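Local coordinates for protein acetamidase (Bacillus halodurans, PDB 2II1) that binds calcium ions and probably hydrolyses carbon-nitrogen bonds, other than peptide bonds, in linear amides, at residues 18-26 / 60-68; 30-38 / 177-185. All blocks are in the same frame, centred on the assembly; numbering follows the deposited sequence.

Contact 1: 18-26 / 60-68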
ATOM      1  N   ASN A  18     -28.594 -16.749 -10.338  1.00 16.85           N
ATOM      2  CA  ASN A  18     -29.452 -15.917  -9.500  1.00 16.99           C
ATOM      3  C   ASN A  18     -30.421 -15.118 -10.372  1.00 17.58           C
ATOM      4  O   ASN A  18     -30.012 -14.536 -11.387  1.00 19.47           O
ATOM      5  CB  ASN A  18     -28.614 -14.958  -8.633  1.00 18.61           C
ATOM      6  CG  ASN A  18     -27.830 -15.681  -7.546  1.00 20.20           C
ATOM      7  OD1 ASN A  18     -28.236 -16.738  -7.061  1.00 19.82           O
ATOM      8  ND2 ASN A  18     -26.700 -15.105  -7.153  1.00 17.53           N
ATOM      9  N   VAL A  19     -31.701 -15.103 -10.000  1.00 15.79           N
ATOM     10  CA  VAL A  19     -32.712 -14.451 -10.835  1.00 14.92           C
ATOM     11  C   VAL A  19     -32.682 -12.942 -10.526  1.00 15.19           C
ATOM     12  O   VAL A  19     -32.623 -12.557  -9.382  1.00 11.78           O
ATOM     13  CB  VAL A  19     -34.137 -15.047 -10.634  1.00 14.95           C
ATOM     14  CG1 VAL A  19     -35.111 -14.385 -11.593  1.00 12.07           C
ATOM     15  CG2 VAL A  19     -34.133 -16.559 -10.861  1.00  9.84           C
ATOM     16  N   PRO A  20     -32.665 -12.089 -11.559  1.00 16.05           N
ATOM     17  CA  PRO A  20     -32.641 -10.649 -11.277  1.00 17.15           C
ATOM     18  C   PRO A  20     -33.849 -10.174 -10.471  1.00 16.42           C
ATOM     19  O   PRO A  20     -34.981 -10.579 -10.762  1.00 19.14           O
ATOM     20  CB  PRO A  20     -32.683 -10.021 -12.667  1.00 16.65           C
ATOM     21  CG  PRO A  20     -32.192 -11.059 -13.574  1.00 16.84           C
ATOM     22  CD  PRO A  20     -32.631 -12.369 -12.998  1.00 14.23           C
ATOM     23  N   ILE A  21     -33.607  -9.333  -9.472  1.00 16.98           N
ATOM     24  CA  ILE A  21     -34.686  -8.709  -8.685  1.00 17.01           C
ATOM     25  C   ILE A  21     -35.155  -7.416  -9.370  1.00 14.73           C
ATOM     26  O   ILE A  21     -36.145  -6.808  -8.974  1.00 15.31           O
ATOM     27  CB  ILE A  21     -34.257  -8.441  -7.199  1.00 17.47           C
ATOM     28  CG1 ILE A  21     -33.157  -7.370  -7.121  1.00 19.82           C
ATOM     29  CG2 ILE A  21     -33.779  -9.730  -6.533  1.00 19.14           C
ATOM     30  CD1 ILE A  21     -32.633  -7.096  -5.704  1.00 22.99           C
ATOM     31  N   ALA A  22     -34.449  -7.008 -10.413  1.00 11.12           N
ATOM     32  CA  ALA A  22     -34.717  -5.730 -11.035  1.00 12.94           C
ATOM     33  C   ALA A  22     -33.898  -5.573 -12.297  1.00 14.05           C
ATOM     34  O   ALA A  22     -32.892  -6.272 -12.501  1.00 15.83           O
ATOM     35  CB  ALA A  22     -34.413  -4.641 -10.097  1.00 12.35           C
ATOM     36  N   SER A  23     -34.368  -4.673 -13.150  1.00 14.41           N
ATOM     37  CA  SER A  23     -33.736  -4.366 -14.419  1.00 15.44           C
ATOM     38  C   SER A  23     -33.600  -2.885 -14.534  1.00 16.21           C
ATOM     39  O   SER A  23     -34.418  -2.152 -13.961  1.00 14.05           O
ATOM     40  CB  SER A  23     -34.588  -4.829 -15.599  1.00 17.42           C
ATOM     41  OG  SER A  23     -34.811  -6.218 -15.577  1.00 19.59           O
ATOM     42  N   CYS A  24     -32.569  -2.455 -15.276  1.00 16.09           N
ATOM     43  CA  CYS A  24     -32.439  -1.062 -15.710  1.00 16.46           C
ATOM     44  C   CYS A  24     -31.884  -0.965 -17.133  1.00 15.99           C
ATOM     45  O   CYS A  24     -31.527  -1.965 -17.746  1.00 15.15           O
ATOM     46  CB  CYS A  24     -31.560  -0.258 -14.742  1.00 16.53           C
ATOM     47  SG  CYS A  24     -29.843  -0.669 -14.789  1.00 20.00           S
ATOM     48  N   GLN A  25     -31.861   0.257 -17.650  1.00 16.94           N
ATOM     49  CA  GLN A  25     -31.188   0.561 -18.901  1.00 17.53           C
ATOM     50  C   GLN A  25     -29.851   1.192 -18.551  1.00 15.19           C
ATOM     51  O   GLN A  25     -29.672   1.692 -17.447  1.00 14.53           O
ATOM     52  CB  GLN A  25     -31.996   1.547 -19.745  1.00 17.94           C
ATOM     53  CG  GLN A  25     -33.443   1.140 -20.048  1.00 25.26           C
ATOM     54  CD  GLN A  25     -33.573  -0.143 -20.877  1.00 26.78           C
ATOM     55  OE1 GLN A  25     -32.807  -0.385 -21.818  1.00 29.40           O
ATOM     56  NE2 GLN A  25     -34.564  -0.963 -20.527  1.00 19.89           N
ATOM     57  N   SER A  26     -28.930   1.185 -19.507  1.00 13.45           N
ATOM     58  CA  SER A  26     -27.693   1.941 -19.394  1.00 13.48           C
ATOM     59  C   SER A  26     -28.016   3.411 -19.077  1.00 15.67           C
ATOM     60  O   SER A  26     -28.893   4.013 -19.705  1.00 14.75           O
ATOM     61  CB  SER A  26     -26.912   1.884 -20.698  1.00 14.34           C
ATOM     62  OG  SER A  26     -25.637   2.495 -20.545  1.00 10.95           O
ATOM     63  N   ALA A  60     -25.401  -9.501  -0.274  1.00 14.92           N
ATOM     64  CA  ALA A  60     -25.362  -8.487  -1.305  1.00 12.04           C
ATOM     65  C   ALA A  60     -26.793  -8.237  -1.806  1.00 13.47           C
ATOM     66  O   ALA A  60     -27.528  -9.182  -2.039  1.00 15.91           O
ATOM     67  CB  ALA A  60     -24.461  -8.930  -2.437  1.00  8.89           C
ATOM     68  N   THR A  61     -27.188  -6.965  -1.923  1.00 14.88           N
ATOM     69  CA  THR A  61     -28.458  -6.586  -2.541  1.00 12.08           C
ATOM     70  C   THR A  61     -28.308  -6.704  -4.065  1.00 11.17           C
ATOM     71  O   THR A  61     -27.338  -6.216  -4.630  1.00 10.70           O
ATOM     72  CB  THR A  61     -28.875  -5.152  -2.136  1.00 14.95           C
ATOM     73  OG1 THR A  61     -29.044  -5.082  -0.707  1.00 14.43           O
ATOM     74  CG2 THR A  61     -30.169  -4.722  -2.850  1.00  4.97           C
ATOM     75  N   GLY A  62     -29.262  -7.372  -4.708  1.00 11.35           N
ATOM     76  CA  GLY A  62     -29.179  -7.697  -6.129  1.00 12.07           C
ATOM     77  C   GLY A  62     -29.731  -9.093  -6.369  1.00 11.64           C
ATOM     78  O   GLY A  62     -30.303  -9.692  -5.451  1.00  8.48           O
ATOM     79  N   PRO A  63     -29.549  -9.635  -7.595  1.00 13.46           N
ATOM     80  CA  PRO A  63     -28.830  -9.048  -8.723  1.00 13.92           C
ATOM     81  C   PRO A  63     -29.652  -8.112  -9.604  1.00 13.03           C
ATOM     82  O   PRO A  63     -30.838  -8.298  -9.763  1.00 12.60           O
ATOM     83  CB  PRO A  63     -28.353 -10.258  -9.526  1.00 12.14           C
ATOM     84  CG  PRO A  63     -29.117 -11.432  -9.028  1.00 15.60           C
ATOM     85  CD  PRO A  63     -30.023 -10.991  -7.913  1.00 15.54           C
ATOM     86  N   LEU A  64     -28.992  -7.102 -10.145  1.00 13.13           N
ATOM     87  CA  LEU A  64     -29.616  -6.147 -11.057  1.00 11.22           C
ATOM     88  C   LEU A  64     -29.259  -6.554 -12.482  1.00 11.35           C
ATOM     89  O   LEU A  64     -28.067  -6.696 -12.795  1.00  7.23           O
ATOM     90  CB  LEU A  64     -29.085  -4.735 -10.769  1.00 13.15           C
ATOM     91  CG  LEU A  64     -29.414  -3.682 -11.818  1.00 14.51           C
ATOM     92  CD1 LEU A  64     -30.895  -3.251 -11.727  1.00 16.73           C
ATOM     93  CD2 LEU A  64     -28.458  -2.504 -11.726  1.00 14.86           C
ATOM     94  N   TYR A  65     -30.283  -6.712 -13.335  1.00  8.68           N
ATOM     95  CA  TYR A  65     -30.097  -6.961 -14.770  1.00  8.90           C
ATOM     96  C   TYR A  65     -30.009  -5.620 -15.507  1.00  9.28           C
ATOM     97  O   TYR A  65     -30.988  -4.844 -15.549  1.00  9.45           O
ATOM     98  CB  TYR A  65     -31.254  -7.817 -15.354  1.00 10.17           C
ATOM     99  CG  TYR A  65     -30.919  -8.466 -16.693  1.00 10.87           C
ATOM    100  CD1 TYR A  65     -30.951  -7.724 -17.875  1.00 13.43           C
ATOM    101  CD2 TYR A  65     -30.550  -9.806 -16.774  1.00 12.19           C
ATOM    102  CE1 TYR A  65     -30.642  -8.292 -19.108  1.00 13.15           C
ATOM    103  CE2 TYR A  65     -30.244 -10.394 -18.012  1.00 10.87           C
ATOM    104  CZ  TYR A  65     -30.288  -9.618 -19.176  1.00 13.14           C
ATOM    105  OH  TYR A  65     -29.974 -10.139 -20.418  1.00 15.64           O
ATOM    106  N   VAL A  66     -28.838  -5.357 -16.089  1.00  9.73           N
ATOM    107  CA  VAL A  66     -28.602  -4.158 -16.901  1.00 10.43           C
ATOM    108  C   VAL A  66     -28.852  -4.523 -18.387  1.00 11.10           C
ATOM    109  O   VAL A  66     -28.041  -5.235 -19.013  1.00 12.65           O
ATOM    110  CB  VAL A  66     -27.170  -3.600 -16.674  1.00 10.27           C
ATOM    111  CG1 VAL A  66     -26.945  -2.291 -17.424  1.00 14.29           C
ATOM    112  CG2 VAL A  66     -26.898  -3.431 -15.186  1.00  4.94           C
ATOM    113  N   GLU A  67     -29.985  -4.081 -18.930  1.00  9.66           N
ATOM    114  CA  GLU A  67     -30.356  -4.416 -20.331  1.00 11.64           C
ATOM    115  C   GLU A  67     -29.434  -3.674 -21.275  1.00 12.14           C
ATOM    116  O   GLU A  67     -29.106  -2.528 -21.011  1.00 14.22           O
ATOM    117  CB  GLU A  67     -31.786  -4.017 -20.650  1.00 10.25           C
ATOM    118  CG  GLU A  67     -32.826  -4.727 -19.816  1.00  8.60           C
ATOM    119  CD  GLU A  67     -34.242  -4.590 -20.355  1.00  7.89           C
ATOM    120  OE1 GLU A  67     -34.525  -3.794 -21.307  1.00  6.76           O
ATOM    121  OE2 GLU A  67     -35.108  -5.310 -19.817  1.00 14.40           O
ATOM    122  N   GLY A  68     -29.009  -4.335 -22.341  1.00 12.65           N
ATOM    123  CA  GLY A  68     -28.001  -3.807 -23.276  1.00 14.86           C
ATOM    124  C   GLY A  68     -26.584  -4.291 -22.984  1.00 15.73           C
ATOM    125  O   GLY A  68     -25.709  -4.226 -23.868  1.00 16.51           O
TER
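C24 SG lies against both L64 CD2, at 3.8 Å, and V66 CG2, filling the notch between these two side chains. It reaches both because its first torsion sets the sulfur between the backbone N and the carbonyl carbon. A22 CB packs against L64 CD1 on the same face of the sheet, which I3 and L5 of strand 3-5 and V207 of strand 201-210 help to cover. Toward the N-terminal end, I21 CD1 reaches to 3.5 Å from G62 O, and P63, which follows a cis peptide, brings CG to N18 CB and CD to 3.4 Å from V19 O. Strands 22-25 and 60-67 are parallel neighbours in a mixed sheet: C24 N donates to Y65 O and C24 O accepts from E67 N, both at 2.9 Å, while the bond from Y65 N to A22 O has an N-H...O angle of 169°. I21 N adds a bond to P63 O. On the other face P20 lies alongside Y65 and points the same way, with CG 3.8 Å from Y65 CD2. At the outer edge Q25, bent at chi2 (-63°), brings NE2 to 2.9 Å from E67 OE1, met from above the carboxylate plane, with the amide turned 88° against that plane.

Contact 2: 30-38 / 177-185; sequences VIFETKDCF and LLALGDLHA. With CA (calcium ion), chain F; CA (calcium ion), chain E.
L180 lies over one face of the F32 ring, its CD2 4.1 Å from the ring centroid and 18° off the normal, a CH-pi contact displaced toward the rim. Two strands from different sheets meet here: 28-34 belongs to the nine-strand mixed sheet and 176-184 to the curled one, and their local axes pass 7.2 Å apart at 46°, consistent with two sheets packed face to face, as in a beta sandwich. L178 O lies at the edge of the same ring, near its plane, and L178 CD2 approaches CZ. L180 has CG wedged between its backbone N and carbonyl carbon (chi1 75°), which directs CD1 to 3.5 Å from T34 CG2, the two side chains crossing at about a right angle. With an alanine here, the F32 ring face and the T34 methyl would probably lose their leucine partner, opening a gap between the strands. The OG1 branch of T34 meets L183 CD1; its contact with a water is doubtfully short, and G201 O is a weak partner. That water accepts from L183 N and donates to K35 O, and a second water links K35 O to D182 N. The C-terminal end of the strand carries the metal ligands: D182 spans two calcium ions, one shared with H184 and E198, the other with N155 and D157. C37 CB lies 3.1 Å from D182 OD1, the oxygen that binds the calcium shared with H184 at 2.1 Å, whereas D182 OD2 holds the second at 2.4 Å.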
ATOM      1  N   VAL A  30     -29.502   3.911  -9.971  1.00 11.36           N
ATOM      2  CA  VAL A  30     -29.955   2.739  -9.198  1.00  9.67           C
ATOM      3  C   VAL A  30     -29.613   2.906  -7.731  1.00  9.71           C
ATOM      4  O   VAL A  30     -28.486   3.242  -7.395  1.00 10.76           O
ATOM      5  CB  VAL A  30     -29.345   1.388  -9.696  1.00 12.38           C
ATOM      6  CG1 VAL A  30     -30.158   0.245  -9.125  1.00  6.71           C
ATOM      7  CG2 VAL A  30     -29.330   1.307 -11.200  1.00 13.48           C
ATOM      8  N   ILE A  31     -30.574   2.651  -6.852  1.00 11.15           N
ATOM      9  CA  ILE A  31     -30.361   2.778  -5.393  1.00 11.65           C
ATOM     10  C   ILE A  31     -30.410   1.389  -4.747  1.00 13.35           C
ATOM     11  O   ILE A  31     -31.380   0.654  -4.946  1.00 11.41           O
ATOM     12  CB  ILE A  31     -31.416   3.732  -4.745  1.00 10.49           C
ATOM     13  CG1 ILE A  31     -31.295   5.138  -5.321  1.00 12.93           C
ATOM     14  CG2 ILE A  31     -31.260   3.810  -3.183  1.00 10.52           C
ATOM     15  CD1 ILE A  31     -32.580   5.926  -5.216  1.00 17.15           C
ATOM     16  N   PHE A  32     -29.351   1.019  -4.012  1.00 12.73           N
ATOM     17  CA  PHE A  32     -29.234  -0.300  -3.392  1.00 11.44           C
ATOM     18  C   PHE A  32     -29.312  -0.067  -1.901  1.00 10.49           C
ATOM     19  O   PHE A  32     -28.453   0.620  -1.356  1.00 13.90           O
ATOM     20  CB  PHE A  32     -27.866  -0.964  -3.688  1.00 11.91           C
ATOM     21  CG  PHE A  32     -27.708  -1.505  -5.077  1.00 10.73           C
ATOM     22  CD1 PHE A  32     -27.498  -0.658  -6.143  1.00 10.16           C
ATOM     23  CD2 PHE A  32     -27.700  -2.872  -5.311  1.00 11.08           C
ATOM     24  CE1 PHE A  32     -27.348  -1.155  -7.427  1.00  7.24           C
ATOM     25  CE2 PHE A  32     -27.520  -3.384  -6.587  1.00 13.07           C
ATOM     26  CZ  PHE A  32     -27.352  -2.517  -7.654  1.00 13.22           C
ATOM     27  N   GLU A  33     -30.329  -0.603  -1.236  1.00 12.12           N
ATOM     28  CA  GLU A  33     -30.354  -0.677   0.237  1.00  9.32           C
ATOM     29  C   GLU A  33     -29.647  -1.960   0.674  1.00 11.54           C
ATOM     30  O   GLU A  33     -29.918  -3.025   0.128  1.00  8.75           O
ATOM     31  CB  GLU A  33     -31.793  -0.656   0.769  1.00 12.44           C
ATOM     32  N   THR A  34     -28.758  -1.859   1.663  1.00 13.74           N
ATOM     33  CA  THR A  34     -27.899  -2.978   2.066  1.00 16.07           C
ATOM     34  C   THR A  34     -28.041  -3.355   3.552  1.00 16.64           C
ATOM     35  O   THR A  34     -28.329  -2.516   4.388  1.00 19.83           O
ATOM     36  CB  THR A  34     -26.379  -2.641   1.802  1.00 15.27           C
ATOM     37  OG1 THR A  34     -25.909  -1.767   2.830  1.00 25.44           O
ATOM     38  CG2 THR A  34     -26.162  -1.982   0.411  1.00 15.85           C
ATOM     39  N   LYS A  35     -27.830  -4.624   3.881  1.00 17.31           N
ATOM     40  CA  LYS A  35     -27.649  -4.987   5.287  1.00 17.99           C
ATOM     41  C   LYS A  35     -26.138  -5.027   5.553  1.00 16.88           C
ATOM     42  O   LYS A  35     -25.335  -5.074   4.599  1.00 16.80           O
ATOM     43  CB  LYS A  35     -28.285  -6.331   5.586  1.00 18.92           C
ATOM     44  CG  LYS A  35     -29.699  -6.485   5.085  1.00 21.37           C
ATOM     45  CD  LYS A  35     -30.288  -7.739   5.660  1.00 23.45           C
ATOM     46  CE  LYS A  35     -31.781  -7.851   5.436  1.00 24.80           C
ATOM     47  NZ  LYS A  35     -32.127  -9.292   5.424  1.00 21.11           N
ATOM     48  N   ASP A  36     -25.739  -4.979   6.826  1.00 16.54           N
ATOM     49  CA  ASP A  36     -24.304  -5.033   7.178  1.00 16.71           C
ATOM     50  C   ASP A  36     -23.820  -6.434   6.869  1.00 17.14           C
ATOM     51  O   ASP A  36     -24.660  -7.292   6.562  1.00 12.40           O
ATOM     52  CB  ASP A  36     -24.006  -4.594   8.630  1.00 15.82           C
ATOM     53  CG  ASP A  36     -24.435  -5.604   9.705  1.00 17.68           C
ATOM     54  OD1 ASP A  36     -24.633  -6.799   9.423  1.00 24.19           O
ATOM     55  OD2 ASP A  36     -24.549  -5.197  10.882  1.00 20.22           O
ATOM     56  N   CYS A  37     -22.506  -6.686   6.908  1.00 16.40           N
ATOM     57  CA  CYS A  37     -22.031  -8.002   6.430  1.00 17.91           C
ATOM     58  C   CYS A  37     -22.315  -9.153   7.385  1.00 15.28           C
ATOM     59  O   CYS A  37     -22.004 -10.297   7.070  1.00 14.23           O
ATOM     60  CB  CYS A  37     -20.573  -8.005   5.912  1.00 21.26           C
ATOM     61  SG  CYS A  37     -19.289  -7.812   7.067  1.00 29.12           S
ATOM     62  N   PHE A  38     -22.924  -8.858   8.530  1.00 17.18           N
ATOM     63  CA  PHE A  38     -23.501  -9.903   9.386  1.00 16.62           C
ATOM     64  C   PHE A  38     -24.994 -10.108   9.162  1.00 15.75           C
ATOM     65  O   PHE A  38     -25.623 -10.846   9.935  1.00 18.65           O
ATOM     66  CB  PHE A  38     -23.269  -9.581  10.865  1.00 16.27           C
ATOM     67  CG  PHE A  38     -21.871  -9.208  11.165  1.00 14.35           C
ATOM     68  CD1 PHE A  38     -20.865 -10.174  11.113  1.00 15.96           C
ATOM     69  CD2 PHE A  38     -21.538  -7.881  11.451  1.00 17.75           C
ATOM     70  CE1 PHE A  38     -19.541  -9.844  11.362  1.00 18.48           C
ATOM     71  CE2 PHE A  38     -20.205  -7.524  11.714  1.00 25.21           C
ATOM     72  CZ  PHE A  38     -19.204  -8.508  11.677  1.00 21.33           C
ATOM     73  N   LEU A 177     -25.599  -8.687 -14.053  1.00 14.41           N
ATOM     74  CA  LEU A 177     -26.090  -9.137 -12.737  1.00 13.63           C
ATOM     75  C   LEU A 177     -25.226  -8.599 -11.610  1.00 11.28           C
ATOM     76  O   LEU A 177     -24.423  -9.328 -11.011  1.00 10.32           O
ATOM     77  CB  LEU A 177     -26.224 -10.651 -12.644  1.00 14.15           C
ATOM     78  CG  LEU A 177     -27.100 -11.291 -13.731  1.00 12.67           C
ATOM     79  CD1 LEU A 177     -27.009 -12.775 -13.574  1.00 10.61           C
ATOM     80  CD2 LEU A 177     -28.532 -10.824 -13.683  1.00  8.14           C
ATOM     81  N   LEU A 178     -25.435  -7.311 -11.340  1.00  8.30           N
ATOM     82  CA  LEU A 178     -24.686  -6.517 -10.360  1.00  9.77           C
ATOM     83  C   LEU A 178     -25.337  -6.649  -8.975  1.00 10.40           C
ATOM     84  O   LEU A 178     -26.537  -6.627  -8.857  1.00  9.94           O
ATOM     85  CB  LEU A 178     -24.669  -5.024 -10.762  1.00  7.83           C
ATOM     86  CG  LEU A 178     -23.899  -4.018  -9.910  1.00 10.58           C
ATOM     87  CD1 LEU A 178     -22.411  -4.362  -9.763  1.00  3.91           C
ATOM     88  CD2 LEU A 178     -24.041  -2.592 -10.463  1.00 11.37           C
ATOM     89  N   ALA A 179     -24.511  -6.800  -7.950  1.00 11.26           N
ATOM     90  CA  ALA A 179     -24.961  -6.962  -6.570  1.00 12.11           C
ATOM     91  C   ALA A 179     -23.935  -6.218  -5.710  1.00 12.55           C
ATOM     92  O   ALA A 179     -22.768  -6.142  -6.078  1.00 13.44           O
ATOM     93  CB  ALA A 179     -25.007  -8.473  -6.189  1.00 11.24           C
ATOM     94  N   LEU A 180     -24.362  -5.627  -4.605  1.00 13.63           N
ATOM     95  CA  LEU A 180     -23.414  -4.927  -3.754  1.00 11.75           C
ATOM     96  C   LEU A 180     -23.856  -4.928  -2.318  1.00 12.00           C
ATOM     97  O   LEU A 180     -25.015  -5.178  -2.011  1.00 10.91           O
ATOM     98  CB  LEU A 180     -23.118  -3.509  -4.249  1.00 17.00           C
ATOM     99  CG  LEU A 180     -24.153  -2.404  -4.054  1.00 11.75           C
ATOM    100  CD1 LEU A 180     -24.279  -1.980  -2.577  1.00 19.54           C
ATOM    101  CD2 LEU A 180     -23.780  -1.249  -4.942  1.00 12.96           C
ATOM    102  N   GLY A 181     -22.902  -4.670  -1.442  1.00 11.59           N
ATOM    103  CA  GLY A 181     -23.123  -4.848  -0.029  1.00 13.71           C
ATOM    104  C   GLY A 181     -21.918  -4.440   0.776  1.00 14.28           C
ATOM    105  O   GLY A 181     -20.991  -3.803   0.268  1.00 16.52           O
ATOM    106  N   ASP A 182     -21.948  -4.813   2.044  1.00 15.46           N
ATOM    107  CA  ASP A 182     -20.789  -4.710   2.906  1.00 14.53           C
ATOM    108  C   ASP A 182     -20.216  -3.316   2.956  1.00 12.50           C
ATOM    109  O   ASP A 182     -19.024  -3.115   2.661  1.00 11.99           O
ATOM    110  CB  ASP A 182     -19.718  -5.697   2.448  1.00 10.63           C
ATOM    111  CG  ASP A 182     -18.558  -5.779   3.395  1.00 18.41           C
ATOM    112  OD1 ASP A 182     -18.806  -5.760   4.613  1.00  5.19           O
ATOM    113  OD2 ASP A 182     -17.386  -5.868   2.950  1.00 13.61           O
ATOM    114  N   LEU A 183     -21.052  -2.370   3.375  1.00 12.21           N
ATOM    115  CA  LEU A 183     -20.661  -0.981   3.536  1.00 12.14           C
ATOM    116  C   LEU A 183     -19.864  -0.822   4.830  1.00 10.86           C
ATOM    117  O   LEU A 183     -20.085  -1.576   5.779  1.00  9.63           O
ATOM    118  CB  LEU A 183     -21.897  -0.084   3.572  1.00  9.94           C
ATOM    119  CG  LEU A 183     -22.884  -0.132   2.406  1.00 13.96           C
ATOM    120  CD1 LEU A 183     -23.926   0.995   2.557  1.00 10.72           C
ATOM    121  CD2 LEU A 183     -22.175  -0.031   1.055  1.00 11.79           C
ATOM    122  N   HIS A 184     -18.927   0.140   4.840  1.00 11.65           N
ATOM    123  CA  HIS A 184     -18.144   0.487   6.028  1.00  9.69           C
ATOM    124  C   HIS A 184     -18.193   1.973   6.234  1.00 11.48           C
ATOM    125  O   HIS A 184     -18.243   2.744   5.279  1.00 12.63           O
ATOM    126  CB  HIS A 184     -16.682   0.083   5.930  1.00 11.22           C
ATOM    127  CG  HIS A 184     -16.484  -1.375   5.676  1.00  7.54           C
ATOM    128  ND1 HIS A 184     -15.485  -1.864   4.861  1.00 19.35           N
ATOM    129  CD2 HIS A 184     -17.178  -2.453   6.107  1.00 20.71           C
ATOM    130  CE1 HIS A 184     -15.561  -3.184   4.818  1.00 16.89           C
ATOM    131  NE2 HIS A 184     -16.588  -3.566   5.556  1.00  5.08           N
ATOM    132  N   ALA A 185     -18.161   2.342   7.504  1.00  7.16           N
ATOM    133  CA  ALA A 185     -18.147   3.720   7.930  1.00  8.54           C
ATOM    134  C   ALA A 185     -16.684   4.197   8.012  1.00  9.50           C
ATOM    135  O   ALA A 185     -16.390   5.400   7.953  1.00 10.15           O
ATOM    136  CB  ALA A 185     -18.862   3.817   9.275  1.00  7.42           C
TER
HETATM  137 CA    CA F 401     -17.205  -5.568   5.934  1.00 13.37          CA
HETATM  138 CA    CA E 400     -15.514  -7.391   3.230  1.00 15.04          CA
HETATM  139  O   HOH W   1     -24.020  -2.654   4.213  1.00 12.13           O
HETATM  140  O   HOH W   2     -23.779  -6.838   3.574  1.00 19.32           O
HETATM  141  O   HOH W   3     -21.145  -4.144   6.518  1.00 16.82           O
HETATM  142  O   HOH W   4     -14.348  -9.184   4.187  1.00 14.95           O
HETATM  143  O   HOH W   5     -15.524  -6.511   5.522  1.00 22.75           O

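After the short strands 3-5, 10-11 and 13-14, the chain runs through 18-26, then turns directly into strand 28-34, so the two contacts open with consecutive strands. Contact 1 closes 33 residues later, when strand 60-67 comes back beside 22-25. Contact 2 closes at strand 176-184, after 138 intervening residues, a span that includes 60-68. The segments alternate along the chain, so the closures cross and neither nests in the other. Strand 60-67 pairs antiparallel with 176-184, L64 N probably bonding to L178 O, which makes one sheet common to both. Across the sheets, T61 O packs on F32 CD2. Contact 1 thus widens the sheet that contact 2 fastens to its neighbour.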